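Local atomic coordinates of Myo-inositol dehydrogenase (PDB entry 3EUW), a protein that probably oxidises myo-inositol with NAD+ as an inositol 2-dehydrogenase of the Gfo/Idh/MocA family, and assembles as a tetramer. Residues D80-T83 and R84-R88; A136-N140 and Q141-N145. One frame throughout, in Å; residues are numbered along the deposited sequence.

Contact 1 of 2, residues D80-T83 and R84-R88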
ATOM      1  N   ASP A  80       0.822  30.761  34.927  1.00 31.49           N
ATOM      2  CA  ASP A  80       0.491  30.785  36.344  1.00 31.48           C
ATOM      3  C   ASP A  80       0.741  29.435  37.004  1.00 31.62           C
ATOM      4  O   ASP A  80       1.465  29.350  37.996  1.00 30.05           O
ATOM      5  CB  ASP A  80      -0.972  31.193  36.538  1.00 34.58           C
ATOM      6  CG  ASP A  80      -1.395  31.185  38.004  1.00 37.82           C
ATOM      7  OD1 ASP A  80      -0.727  31.850  38.825  1.00 36.79           O
ATOM      8  OD2 ASP A  80      -2.399  30.515  38.334  1.00 39.27           O
ATOM      9  N   LEU A  81       0.147  28.380  36.446  1.00 31.03           N
ATOM     10  CA  LEU A  81       0.303  27.038  36.999  1.00 29.99           C
ATOM     11  C   LEU A  81       1.755  26.542  36.959  1.00 29.78           C
ATOM     12  O   LEU A  81       2.226  25.903  37.903  1.00 27.92           O
ATOM     13  CB  LEU A  81      -0.621  26.065  36.265  1.00 29.43           C
ATOM     14  CG  LEU A  81      -2.107  26.328  36.535  1.00 30.95           C
ATOM     15  CD1 LEU A  81      -2.973  25.446  35.650  1.00 29.85           C
ATOM     16  CD2 LEU A  81      -2.407  26.059  38.002  1.00 29.50           C
ATOM     17  N   ILE A  82       2.462  26.839  35.877  1.00 27.27           N
ATOM     18  CA  ILE A  82       3.848  26.424  35.776  1.00 27.80           C
ATOM     19  C   ILE A  82       4.646  27.044  36.919  1.00 29.46           C
ATOM     20  O   ILE A  82       5.377  26.350  37.621  1.00 30.09           O
ATOM     21  CB  ILE A  82       4.470  26.863  34.430  1.00 27.97           C
ATOM     22  CG1 ILE A  82       3.951  25.956  33.303  1.00 27.54           C
ATOM     23  CG2 ILE A  82       6.001  26.835  34.518  1.00 24.07           C
ATOM     24  CD1 ILE A  82       4.411  26.359  31.906  1.00 26.69           C
ATOM     25  N   THR A  83       4.486  28.353  37.098  1.00 30.09           N
ATOM     26  CA  THR A  83       5.189  29.095  38.134  1.00 31.24           C
ATOM     27  C   THR A  83       4.900  28.560  39.540  1.00 32.01           C
ATOM     28  O   THR A  83       5.823  28.247  40.287  1.00 31.91           O
ATOM     29  CB  THR A  83       4.820  30.601  38.080  1.00 32.33           C
ATOM     30  OG1 THR A  83       5.168  31.139  36.796  1.00 31.98           O
ATOM     31  CG2 THR A  83       5.563  31.369  39.156  1.00 32.52           C
ATOM     32  N   ARG A  84       3.627  28.451  39.898  1.00 32.62           N
ATOM     33  CA  ARG A  84       3.255  27.952  41.218  1.00 33.88           C
ATOM     34  C   ARG A  84       3.841  26.576  41.511  1.00 34.47           C
ATOM     35  O   ARG A  84       4.381  26.333  42.593  1.00 32.92           O
ATOM     36  CB  ARG A  84       1.738  27.853  41.359  1.00 35.99           C
ATOM     37  CG  ARG A  84       0.975  29.153  41.207  1.00 40.73           C
ATOM     38  CD  ARG A  84      -0.441  28.937  41.713  1.00 45.28           C
ATOM     39  NE  ARG A  84      -1.336  30.066  41.488  1.00 47.66           N
ATOM     40  CZ  ARG A  84      -2.492  30.223  42.124  1.00 49.41           C
ATOM     41  NH1 ARG A  84      -2.878  29.329  43.026  1.00 49.81           N
ATOM     42  NH2 ARG A  84      -3.265  31.266  41.851  1.00 51.11           N
ATOM     43  N   ALA A  85       3.717  25.671  40.548  1.00 33.80           N
ATOM     44  CA  ALA A  85       4.219  24.317  40.725  1.00 34.99           C
ATOM     45  C   ALA A  85       5.729  24.314  40.905  1.00 34.83           C
ATOM     46  O   ALA A  85       6.252  23.734  41.855  1.00 34.77           O
ATOM     47  CB  ALA A  85       3.829  23.457  39.532  1.00 34.82           C
ATOM     48  N   VAL A  86       6.427  24.969  39.989  1.00 35.24           N
ATOM     49  CA  VAL A  86       7.878  25.034  40.051  1.00 36.46           C
ATOM     50  C   VAL A  86       8.376  25.700  41.341  1.00 36.15           C
ATOM     51  O   VAL A  86       9.350  25.246  41.936  1.00 36.23           O
ATOM     52  CB  VAL A  86       8.442  25.779  38.812  1.00 35.98           C
ATOM     53  CG1 VAL A  86       9.903  26.106  39.014  1.00 38.00           C
ATOM     54  CG2 VAL A  86       8.284  24.914  37.578  1.00 36.75           C
ATOM     55  N   GLU A  87       7.705  26.764  41.777  1.00 35.84           N
ATOM     56  CA  GLU A  87       8.112  27.458  42.998  1.00 35.77           C
ATOM     57  C   GLU A  87       8.017  26.544  44.214  1.00 35.40           C
ATOM     58  O   GLU A  87       8.645  26.799  45.244  1.00 34.75           O
ATOM     59  CB  GLU A  87       7.263  28.711  43.223  1.00 36.38           C
ATOM     60  CG  GLU A  87       7.399  29.750  42.120  1.00 39.29           C
ATOM     61  CD  GLU A  87       6.754  31.081  42.472  1.00 41.25           C
ATOM     62  OE1 GLU A  87       5.621  31.083  43.007  1.00 39.69           O
ATOM     63  OE2 GLU A  87       7.383  32.128  42.202  1.00 44.29           O
ATOM     64  N   ARG A  88       7.222  25.485  44.099  1.00 34.58           N
ATOM     65  CA  ARG A  88       7.089  24.529  45.189  1.00 34.18           C
ATOM     66  C   ARG A  88       7.883  23.266  44.886  1.00 31.68           C
ATOM     67  O   ARG A  88       7.715  22.241  45.543  1.00 32.24           O
ATOM     68  CB  ARG A  88       5.620  24.183  45.444  1.00 35.50           C
ATOM     69  CG  ARG A  88       4.859  25.286  46.169  1.00 40.10           C
ATOM     70  CD  ARG A  88       3.616  24.739  46.844  1.00 44.11           C
ATOM     71  NE  ARG A  88       3.942  23.627  47.734  1.00 45.44           N
ATOM     72  CZ  ARG A  88       3.040  22.835  48.303  1.00 47.63           C
ATOM     73  NH1 ARG A  88       1.749  23.030  48.079  1.00 47.09           N
ATOM     74  NH2 ARG A  88       3.431  21.833  49.084  1.00 51.42           N
TER

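Contact 2 of 2, residues A136-N140 and Q141-N145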
ATOM      1  N   ALA A 136      14.675   8.185  15.798  1.00 13.55           N
ATOM      2  CA  ALA A 136      15.730   7.315  16.315  1.00 14.02           C
ATOM      3  C   ALA A 136      16.498   6.603  15.206  1.00 16.26           C
ATOM      4  O   ALA A 136      17.716   6.429  15.284  1.00 16.29           O
ATOM      5  CB  ALA A 136      15.128   6.278  17.262  1.00 13.44           C
ATOM      6  N   ARG A 137      15.782   6.174  14.173  1.00 16.33           N
ATOM      7  CA  ARG A 137      16.434   5.469  13.080  1.00 16.88           C
ATOM      8  C   ARG A 137      17.269   6.448  12.265  1.00 16.46           C
ATOM      9  O   ARG A 137      18.341   6.098  11.784  1.00 15.63           O
ATOM     10  CB  ARG A 137      15.390   4.738  12.231  1.00 15.83           C
ATOM     11  CG  ARG A 137      14.667   3.643  13.021  1.00 14.11           C
ATOM     12  CD  ARG A 137      13.512   3.014  12.246  1.00 15.95           C
ATOM     13  NE  ARG A 137      13.960   2.315  11.046  1.00 15.67           N
ATOM     14  CZ  ARG A 137      13.152   1.698  10.192  1.00 14.84           C
ATOM     15  NH1 ARG A 137      11.841   1.687  10.399  1.00 17.85           N
ATOM     16  NH2 ARG A 137      13.654   1.092   9.126  1.00 13.89           N
ATOM     17  N   VAL A 138      16.788   7.681  12.126  1.00 16.12           N
ATOM     18  CA  VAL A 138      17.551   8.684  11.397  1.00 15.58           C
ATOM     19  C   VAL A 138      18.834   8.967  12.189  1.00 16.76           C
ATOM     20  O   VAL A 138      19.927   9.017  11.621  1.00 17.48           O
ATOM     21  CB  VAL A 138      16.749  10.006  11.216  1.00 15.22           C
ATOM     22  CG1 VAL A 138      17.690  11.135  10.780  1.00 12.08           C
ATOM     23  CG2 VAL A 138      15.649   9.814  10.153  1.00 11.84           C
ATOM     24  N   ALA A 139      18.688   9.129  13.503  1.00 17.96           N
ATOM     25  CA  ALA A 139      19.825   9.403  14.385  1.00 17.42           C
ATOM     26  C   ALA A 139      20.830   8.267  14.343  1.00 19.46           C
ATOM     27  O   ALA A 139      22.022   8.486  14.549  1.00 18.63           O
ATOM     28  CB  ALA A 139      19.353   9.610  15.819  1.00 18.42           C
ATOM     29  N   ASN A 140      20.345   7.058  14.077  1.00 20.80           N
ATOM     30  CA  ASN A 140      21.211   5.889  14.003  1.00 23.23           C
ATOM     31  C   ASN A 140      21.842   5.737  12.611  1.00 22.75           C
ATOM     32  O   ASN A 140      22.379   4.681  12.276  1.00 24.54           O
ATOM     33  CB  ASN A 140      20.425   4.623  14.379  1.00 25.81           C
ATOM     34  CG  ASN A 140      21.323   3.401  14.533  1.00 29.74           C
ATOM     35  OD1 ASN A 140      22.360   3.460  15.193  1.00 31.92           O
ATOM     36  ND2 ASN A 140      20.921   2.285  13.930  1.00 32.12           N
ATOM     37  N   GLN A 141      21.768   6.795  11.808  1.00 22.46           N
ATOM     38  CA  GLN A 141      22.359   6.803  10.466  1.00 22.57           C
ATOM     39  C   GLN A 141      21.731   5.867   9.438  1.00 19.94           C
ATOM     40  O   GLN A 141      22.290   5.682   8.359  1.00 18.93           O
ATOM     41  CB  GLN A 141      23.860   6.482  10.554  1.00 25.50           C
ATOM     42  CG  GLN A 141      24.673   7.450  11.400  1.00 29.32           C
ATOM     43  CD  GLN A 141      24.710   8.842  10.810  1.00 34.93           C
ATOM     44  OE1 GLN A 141      25.013   9.019   9.626  1.00 39.37           O
ATOM     45  NE2 GLN A 141      24.412   9.841  11.634  1.00 38.35           N
ATOM     46  N   GLU A 142      20.573   5.294   9.742  1.00 19.79           N
ATOM     47  CA  GLU A 142      19.946   4.366   8.806  1.00 18.86           C
ATOM     48  C   GLU A 142      19.765   4.922   7.394  1.00 18.37           C
ATOM     49  O   GLU A 142      19.801   4.169   6.433  1.00 19.63           O
ATOM     50  CB  GLU A 142      18.601   3.869   9.347  1.00 19.70           C
ATOM     51  CG  GLU A 142      18.161   2.575   8.692  1.00 20.79           C
ATOM     52  CD  GLU A 142      16.991   1.911   9.384  1.00 21.87           C
ATOM     53  OE1 GLU A 142      16.827   2.093  10.603  1.00 21.34           O
ATOM     54  OE2 GLU A 142      16.243   1.177   8.702  1.00 24.77           O
ATOM     55  N   ILE A 143      19.570   6.229   7.254  1.00 17.39           N
ATOM     56  CA  ILE A 143      19.416   6.797   5.918  1.00 18.05           C
ATOM     57  C   ILE A 143      20.461   7.869   5.608  1.00 17.92           C
ATOM     58  O   ILE A 143      20.249   8.706   4.726  1.00 16.22           O
ATOM     59  CB  ILE A 143      18.020   7.424   5.697  1.00 18.00           C
ATOM     60  CG1 ILE A 143      17.754   8.498   6.757  1.00 15.09           C
ATOM     61  CG2 ILE A 143      16.961   6.350   5.716  1.00 15.38           C
ATOM     62  CD1 ILE A 143      16.560   9.367   6.443  1.00 13.30           C
ATOM     63  N   GLY A 144      21.579   7.833   6.335  1.00 17.44           N
ATOM     64  CA  GLY A 144      22.648   8.795   6.121  1.00 16.34           C
ATOM     65  C   GLY A 144      22.366  10.149   6.732  1.00 16.63           C
ATOM     66  O   GLY A 144      21.616  10.252   7.701  1.00 16.55           O
ATOM     67  N   ASN A 145      22.967  11.194   6.172  1.00 16.75           N
ATOM     68  CA  ASN A 145      22.758  12.543   6.677  1.00 18.36           C
ATOM     69  C   ASN A 145      21.372  13.029   6.265  1.00 17.74           C
ATOM     70  O   ASN A 145      20.987  12.920   5.098  1.00 17.81           O
ATOM     71  CB  ASN A 145      23.803  13.508   6.106  1.00 21.29           C
ATOM     72  CG  ASN A 145      25.201  12.918   6.092  1.00 23.91           C
ATOM     73  OD1 ASN A 145      25.708  12.462   7.117  1.00 28.99           O
ATOM     74  ND2 ASN A 145      25.833  12.927   4.927  1.00 29.03           N
TER
HETATM   75  O   HOH W   1      20.125   8.520   8.941  1.00 14.86           O
HETATM   76  O   HOH W   2      18.187   2.099  13.088  1.00 33.96           O

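Contact 1 of 2, residues D80-T83 and R84-R88
From Asp-80 to Val-86 the chain runs as alpha helix, and successive i to i+4 hydrogen bonds tie its two halves together: Arg-84 N reaches Asp-80 O at 3.0 Å, almost straight at 177°, and Val-86 N reaches Ile-82 O at 2.9 Å. One turn apart on the same flank, Asp-80 and Arg-84 form a salt bridge, with Arg-84 NE 3.3 Å from Asp-80 OD1. The oxygen sits at the edge of the guanidinium, near its plane, while the two flat groups stand almost perpendicular, 88° apart. Asp-80 turns CG anti to the backbone N (chi1 178°), which leans the carboxylate along the helix toward Arg-84. The arginine has a second acidic partner, since its NH1 pairs with Asp-58. This helix, 78-87, is the crossover of a beta-alpha-beta unit between the parallel strands 68-71 and 92-94 of the Rossmann domain. Its inner side carries Leu-81, Ile-82 and Ala-85 against Ile-69 and Ile-71 of the first strand. Ile-82 CG2 and Val-86 CG2 come within 4.3 Å of each other, a loose apolar contact. On another side Thr-83 and Glu-87 run side by side, both touching Lys-111 of helix 102-112, and Thr-83 OG1 is hydrogen-bonded back to Val-79 O.

Contact 2 of 2, residues A136-N140 and Q141-N145
Arg-137 O accepts Glu-142 N at 3.1 Å and Val-138 O accepts Gln-141 N at 2.9 Å, as the chain leaves helix 129-139 through Gln-141, whose phi is positive (67°). The same reversal brings the side chains of Arg-137 and Glu-142 together. The arginine grips the carboxylate side-on with two nitrogens: NE meets Glu-142 OE1 at 2.9 Å and NH2 meets OE2 at 2.6 Å, both nearly straight. Each oxygen lies in the guanidinium plane, but the carboxylate is twisted 34° against it, and NE approaches OE1 from above the carboxylate plane. A bend at chi3 (64°) in Arg-137 turns its otherwise extended chain toward the acid. These two bonds would limit rotation of the carboxylate, and a water linking Glu-142 OE1 to Asn-140 ND2 adds a further hold. OE2 also pairs with Lys-262 of the second subunit, so the acid has a basic partner on each of two chains.

On the buried side Val-138 CG2 touches Ile-143 CD1 at 3.8 Å, and both residues, like Arg-137, pack on Leu-250 of strand 248-252. Another water donates to Val-138 O (2.7 Å) and to Gly-144 O and accepts from Ile-143 N, bridging the last helical turn to the type I turn from Gln-141 to Gly-144. With Gln-141 as its C-prime residue, the paired backbone bonds make this a Schellman motif, the classic helix C-terminal stop, here leading from helix 129-139 into strand 146-154 of the C-terminal domain.

Contact 1 comes first along the chain and closes before contact 2 opens. Their centres lie about 38 Å apart, with about 26 Å between nearest atoms, and they share no helix, strand or sheet. Residues 80-88 belong to a helix packed on the parallel sheet of the NAD-binding Rossmann domain, whereas residues 136-145 join helix 129-139 to strand 146-154, the first along the chain of the large mixed sheet in the C-terminal domain. Each domain is thus represented once. Their surroundings differ too: no other subunit touches contact 1, while contact 2 reaches a second copy of the protein, placing it at an interface within the tetramer.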